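Local coordinates for ribulose bisphosphate carboxylase (Pyrococcus horikoshii, PDB 2D69), which probably catalyses the addition of CO2 and water to ribulose 1,5-bisphosphate, giving two molecules of 3-phosphoglycerate, within an archaeal AMP degradation pathway, at residues A43-I52 against A65-L75. Sequence-based numbering, arbitrary orientation.
Sequences AGRIASESSI and AKRSMAKVFYL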
ATOM      1  N   ALA A  43      18.533 -37.908  35.132  1.00 14.12           N
ATOM      2  CA  ALA A  43      18.916 -37.694  33.737  1.00 14.27           C
ATOM      3  C   ALA A  43      17.717 -37.975  32.781  1.00 14.40           C
ATOM      4  O   ALA A  43      17.445 -37.204  31.856  1.00 13.12           O
ATOM      5  CB  ALA A  43      20.121 -38.553  33.408  1.00 14.22           C
ATOM      6  N   GLY A  44      17.003 -39.062  33.058  1.00 13.41           N
ATOM      7  CA  GLY A  44      15.787 -39.418  32.361  1.00 14.17           C
ATOM      8  C   GLY A  44      14.756 -38.300  32.404  1.00 14.13           C
ATOM      9  O   GLY A  44      14.202 -37.953  31.376  1.00 14.40           O
ATOM     10  N   ARG A  45      14.542 -37.717  33.581  1.00 13.22           N
ATOM     11  CA  ARG A  45      13.642 -36.601  33.746  1.00 13.67           C
ATOM     12  C   ARG A  45      14.026 -35.422  32.838  1.00 14.24           C
ATOM     13  O   ARG A  45      13.158 -34.762  32.232  1.00 14.39           O
ATOM     14  CB  ARG A  45      13.653 -36.149  35.199  1.00 14.35           C
ATOM     15  CG  ARG A  45      12.844 -37.106  36.087  1.00 12.59           C
ATOM     16  CD  ARG A  45      12.950 -36.780  37.558  1.00 14.15           C
ATOM     17  NE  ARG A  45      12.268 -37.786  38.415  1.00 16.90           N
ATOM     18  CZ  ARG A  45      11.012 -37.680  38.864  1.00 17.79           C
ATOM     19  NH1 ARG A  45      10.244 -36.640  38.544  1.00 17.49           N
ATOM     20  NH2 ARG A  45      10.491 -38.651  39.630  1.00 21.48           N
ATOM     21  N   ILE A  46      15.321 -35.161  32.725  1.00 13.82           N
ATOM     22  CA  ILE A  46      15.755 -34.090  31.810  1.00 15.35           C
ATOM     23  C   ILE A  46      15.364 -34.423  30.354  1.00 15.34           C
ATOM     24  O   ILE A  46      14.832 -33.562  29.622  1.00 15.71           O
ATOM     25  CB  ILE A  46      17.256 -33.820  31.927  1.00 14.81           C
ATOM     26  CG1 ILE A  46      17.582 -33.421  33.368  1.00 15.18           C
ATOM     27  CG2 ILE A  46      17.637 -32.637  30.988  1.00 14.70           C
ATOM     28  CD1 ILE A  46      19.071 -33.580  33.748  1.00 16.89           C
ATOM     29  N   ALA A  47      15.629 -35.665  29.943  1.00 15.85           N
ATOM     30  CA  ALA A  47      15.444 -36.086  28.530  1.00 16.42           C
ATOM     31  C   ALA A  47      13.949 -36.071  28.178  1.00 16.41           C
ATOM     32  O   ALA A  47      13.488 -35.644  27.093  1.00 14.81           O
ATOM     33  CB  ALA A  47      16.059 -37.478  28.338  1.00 16.43           C
ATOM     34  N   SER A  48      13.194 -36.533  29.153  1.00 15.16           N
ATOM     35  CA  SER A  48      11.749 -36.601  29.084  1.00 16.00           C
ATOM     36  C   SER A  48      11.060 -35.227  28.923  1.00 15.73           C
ATOM     37  O   SER A  48      10.264 -34.996  28.003  1.00 15.07           O
ATOM     38  CB  SER A  48      11.269 -37.225  30.393  1.00 15.65           C
ATOM     39  OG  SER A  48       9.909 -37.312  30.305  1.00 18.84           O
ATOM     40  N   GLU A  49      11.374 -34.315  29.829  1.00 15.56           N
ATOM     41  CA  GLU A  49      10.709 -33.050  29.892  1.00 16.31           C
ATOM     42  C   GLU A  49      11.172 -32.171  28.702  1.00 16.37           C
ATOM     43  O   GLU A  49      10.433 -31.304  28.245  1.00 16.93           O
ATOM     44  CB  GLU A  49      10.957 -32.415  31.249  1.00 17.94           C
ATOM     45  CG  GLU A  49      10.216 -31.107  31.498  1.00 22.95           C
ATOM     46  CD  GLU A  49       8.711 -31.283  31.672  1.00 28.44           C
ATOM     47  OE1 GLU A  49       8.265 -32.435  31.990  1.00 32.08           O
ATOM     48  OE2 GLU A  49       7.991 -30.261  31.477  1.00 29.97           O
ATOM     49  N   SER A  50      12.370 -32.418  28.181  1.00 14.87           N
ATOM     50  CA  SER A  50      12.824 -31.697  26.995  1.00 15.10           C
ATOM     51  C   SER A  50      12.378 -32.380  25.693  1.00 15.37           C
ATOM     52  O   SER A  50      12.726 -31.944  24.638  1.00 13.96           O
ATOM     53  CB  SER A  50      14.339 -31.484  27.001  1.00 14.70           C
ATOM     54  OG  SER A  50      15.102 -32.653  27.281  1.00 15.08           O
ATOM     55  N   SER A  51      11.635 -33.473  25.770  1.00 14.77           N
ATOM     56  CA  SER A  51      11.191 -34.164  24.563  1.00 16.36           C
ATOM     57  C   SER A  51       9.699 -34.450  24.659  1.00 16.84           C
ATOM     58  O   SER A  51       8.951 -33.509  24.619  1.00 18.09           O
ATOM     59  CB  SER A  51      12.047 -35.425  24.273  1.00 15.85           C
ATOM     60  OG  SER A  51      11.830 -36.484  25.199  1.00 18.25           O
ATOM     61  N   ILE A  52       9.275 -35.700  24.830  1.00 17.58           N
ATOM     62  CA  ILE A  52       7.869 -36.077  24.737  1.00 18.76           C
ATOM     63  C   ILE A  52       7.181 -36.198  26.084  1.00 20.24           C
ATOM     64  O   ILE A  52       5.959 -36.394  26.154  1.00 22.22           O
ATOM     65  CB  ILE A  52       7.693 -37.414  23.951  1.00 19.23           C
ATOM     66  CG1 ILE A  52       8.375 -38.605  24.632  1.00 21.42           C
ATOM     67  CG2 ILE A  52       8.228 -37.336  22.567  1.00 21.28           C
ATOM     68  CD1 ILE A  52       7.875 -39.939  24.145  1.00 24.23           C
ATOM     69  N   ALA A  65       5.397 -39.763  18.088  1.00 20.35           N
ATOM     70  CA  ALA A  65       5.840 -39.697  19.487  1.00 21.38           C
ATOM     71  C   ALA A  65       7.110 -40.532  19.742  1.00 22.10           C
ATOM     72  O   ALA A  65       8.068 -40.045  20.334  1.00 21.51           O
ATOM     73  CB  ALA A  65       4.717 -40.149  20.451  1.00 22.53           C
ATOM     74  N   LYS A  66       7.109 -41.769  19.277  1.00 23.14           N
ATOM     75  CA  LYS A  66       8.255 -42.667  19.486  1.00 24.74           C
ATOM     76  C   LYS A  66       9.495 -42.151  18.759  1.00 24.41           C
ATOM     77  O   LYS A  66      10.577 -42.156  19.343  1.00 24.56           O
ATOM     78  CB  LYS A  66       7.931 -44.146  19.183  1.00 25.94           C
ATOM     79  CG  LYS A  66       7.359 -44.440  17.748  1.00 30.28           C
ATOM     80  CD  LYS A  66       6.751 -45.877  17.612  1.00 35.04           C
ATOM     81  CE  LYS A  66       5.354 -45.848  16.897  1.00 38.04           C
ATOM     82  NZ  LYS A  66       4.219 -45.207  17.703  1.00 36.45           N
ATOM     83  N   ARG A  67       9.323 -41.546  17.580  1.00 23.32           N
ATOM     84  CA  ARG A  67      10.436 -40.894  16.890  1.00 23.63           C
ATOM     85  C   ARG A  67      10.797 -39.511  17.413  1.00 22.93           C
ATOM     86  O   ARG A  67      11.594 -38.834  16.799  1.00 23.43           O
ATOM     87  CB  ARG A  67      10.170 -40.771  15.382  1.00 22.86           C
ATOM     88  CG  ARG A  67      10.049 -42.090  14.666  1.00 25.97           C
ATOM     89  CD  ARG A  67       9.358 -41.967  13.319  1.00 25.24           C
ATOM     90  NE  ARG A  67      10.169 -41.171  12.411  1.00 26.28           N
ATOM     91  CZ  ARG A  67       9.775 -40.798  11.189  1.00 26.18           C
ATOM     92  NH1 ARG A  67       8.589 -41.135  10.738  1.00 26.42           N
ATOM     93  NH2 ARG A  67      10.565 -40.106  10.420  1.00 28.95           N
ATOM     94  N   SER A  68      10.172 -39.056  18.493  1.00 21.79           N
ATOM     95  CA  SER A  68      10.492 -37.753  19.014  1.00 22.19           C
ATOM     96  C   SER A  68      11.182 -37.835  20.399  1.00 22.24           C
ATOM     97  O   SER A  68      11.363 -36.823  21.014  1.00 24.03           O
ATOM     98  CB  SER A  68       9.237 -36.868  19.093  1.00 22.32           C
ATOM     99  OG  SER A  68       8.548 -36.723  17.829  1.00 19.80           O
ATOM    100  N   MET A  69      11.566 -39.021  20.866  1.00 21.04           N
ATOM    101  CA  MET A  69      12.152 -39.190  22.209  1.00 21.66           C
ATOM    102  C   MET A  69      13.592 -38.798  22.265  1.00 20.18           C
ATOM    103  O   MET A  69      14.360 -39.252  21.438  1.00 19.93           O
ATOM    104  CB  MET A  69      12.174 -40.649  22.599  1.00 21.64           C
ATOM    105  CG  MET A  69      10.870 -41.226  23.000  1.00 26.84           C
ATOM    106  SD  MET A  69      11.184 -42.964  23.481  1.00 34.01           S
ATOM    107  CE  MET A  69      11.658 -42.830  25.204  1.00 30.79           C
ATOM    108  N   ALA A  70      13.981 -38.037  23.287  1.00 20.08           N
ATOM    109  CA  ALA A  70      15.381 -37.734  23.524  1.00 19.82           C
ATOM    110  C   ALA A  70      15.982 -38.939  24.257  1.00 19.63           C
ATOM    111  O   ALA A  70      15.257 -39.741  24.848  1.00 19.54           O
ATOM    112  CB  ALA A  70      15.538 -36.471  24.323  1.00 20.55           C
ATOM    113  N   LYS A  71      17.287 -39.133  24.132  1.00 19.74           N
ATOM    114  CA  LYS A  71      17.951 -40.273  24.771  1.00 19.87           C
ATOM    115  C   LYS A  71      19.203 -39.842  25.510  1.00 18.39           C
ATOM    116  O   LYS A  71      20.076 -39.206  24.913  1.00 16.86           O
ATOM    117  CB  LYS A  71      18.308 -41.326  23.725  1.00 20.49           C
ATOM    118  CG  LYS A  71      17.145 -42.275  23.364  1.00 26.26           C
ATOM    119  CD  LYS A  71      17.003 -43.511  24.299  1.00 30.07           C
ATOM    120  CE  LYS A  71      15.637 -44.254  24.119  1.00 32.36           C
ATOM    121  NZ  LYS A  71      14.470 -43.259  23.922  1.00 35.35           N
ATOM    122  N   VAL A  72      19.311 -40.206  26.784  1.00 17.74           N
ATOM    123  CA  VAL A  72      20.537 -39.983  27.548  1.00 17.64           C
ATOM    124  C   VAL A  72      21.524 -41.055  27.142  1.00 17.75           C
ATOM    125  O   VAL A  72      21.270 -42.228  27.369  1.00 18.05           O
ATOM    126  CB  VAL A  72      20.328 -40.084  29.081  1.00 17.43           C
ATOM    127  CG1 VAL A  72      21.652 -39.787  29.804  1.00 18.24           C
ATOM    128  CG2 VAL A  72      19.213 -39.154  29.548  1.00 17.25           C
ATOM    129  N   PHE A  73      22.646 -40.655  26.539  1.00 18.02           N
ATOM    130  CA  PHE A  73      23.629 -41.603  26.041  1.00 18.14           C
ATOM    131  C   PHE A  73      24.990 -41.582  26.766  1.00 18.66           C
ATOM    132  O   PHE A  73      25.829 -42.496  26.575  1.00 19.45           O
ATOM    133  CB  PHE A  73      23.791 -41.417  24.540  1.00 17.23           C
ATOM    134  CG  PHE A  73      24.532 -40.176  24.136  1.00 18.33           C
ATOM    135  CD1 PHE A  73      25.920 -40.196  24.008  1.00 19.26           C
ATOM    136  CD2 PHE A  73      23.839 -38.985  23.858  1.00 16.61           C
ATOM    137  CE1 PHE A  73      26.624 -39.055  23.625  1.00 19.17           C
ATOM    138  CE2 PHE A  73      24.527 -37.829  23.454  1.00 17.43           C
ATOM    139  CZ  PHE A  73      25.919 -37.862  23.331  1.00 19.34           C
ATOM    140  N   TYR A  74      25.196 -40.542  27.574  1.00 18.97           N
ATOM    141  CA  TYR A  74      26.387 -40.373  28.397  1.00 19.60           C
ATOM    142  C   TYR A  74      25.977 -39.903  29.787  1.00 19.36           C
ATOM    143  O   TYR A  74      25.174 -38.987  29.926  1.00 18.44           O
ATOM    144  CB  TYR A  74      27.290 -39.331  27.754  1.00 20.52           C
ATOM    145  CG  TYR A  74      28.508 -38.911  28.554  1.00 21.10           C
ATOM    146  CD1 TYR A  74      29.798 -39.302  28.147  1.00 24.29           C
ATOM    147  CD2 TYR A  74      28.388 -38.089  29.663  1.00 20.58           C
ATOM    148  CE1 TYR A  74      30.934 -38.893  28.835  1.00 25.27           C
ATOM    149  CE2 TYR A  74      29.510 -37.671  30.363  1.00 22.15           C
ATOM    150  CZ  TYR A  74      30.786 -38.078  29.941  1.00 24.59           C
ATOM    151  OH  TYR A  74      31.905 -37.682  30.631  1.00 26.42           O
ATOM    152  N   LEU A  75      26.541 -40.513  30.812  1.00 18.37           N
ATOM    153  CA  LEU A  75      26.235 -40.128  32.181  1.00 19.18           C
ATOM    154  C   LEU A  75      27.392 -40.481  33.105  1.00 19.56           C
ATOM    155  O   LEU A  75      27.676 -41.640  33.295  1.00 20.09           O
ATOM    156  CB  LEU A  75      24.967 -40.836  32.672  1.00 19.18           C
ATOM    157  CG  LEU A  75      24.627 -40.550  34.140  1.00 19.09           C
ATOM    158  CD1 LEU A  75      24.423 -39.026  34.296  1.00 19.26           C
ATOM    159  CD2 LEU A  75      23.399 -41.302  34.627  1.00 16.34           C
TER
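In the N-terminal domain, helix 39-49 packs on one face of the mixed beta-sheet, and A43, A47, S51 and I52 meet strand 71-78 and the loop before it. The axes of 43-49 and 71-75 approach to 7.9 Å at 135°. Small side chains make the helical part of the interface. CB of A47 rests 3.8 Å from V72 CG2 and also touches CB of A70. V72 CG2 reaches on to the carbonyl of A43, with A43 O at 3.5 Å. The V72 torsion sets this up: CG1 lies anti to the backbone N (chi1 -178°), and CG2 is turned to the helix beside that N. A43 CB also meets V72 CG1 and, more loosely, L75 CD1. Just past the helix, S51 OG ties the two segments together. It donates to A47 O at 2.7 Å, tilted 31° from the carbonyl plane. The same OG accepts a nearly straight but weak bond from A70 N at 3.3 Å. With an alanine here, A70 N is likely to lose this acceptor and A47 O the hydroxyl donor, cutting the side-chain link from the helix end to the residue just before the strand. I52 carries the other end. Its CG2 sits 3.5 Å from A65 O and close to S68 CB, while its CD1 presses tightly on M69 CG at 3.5 Å. S68 O, also against I52 CG2, is buried with no hydrogen-bond partner in the model. E9 of strand 7-9 also touches I52 and M69. The I52 backbone bonds to a second subunit and A65 packs on P161 of that subunit, so this end is part of a subunit interface. Across the two segments, the contact thus relies mainly on buried apolar packing, with the S51 hydroxyl adding one weak polar link.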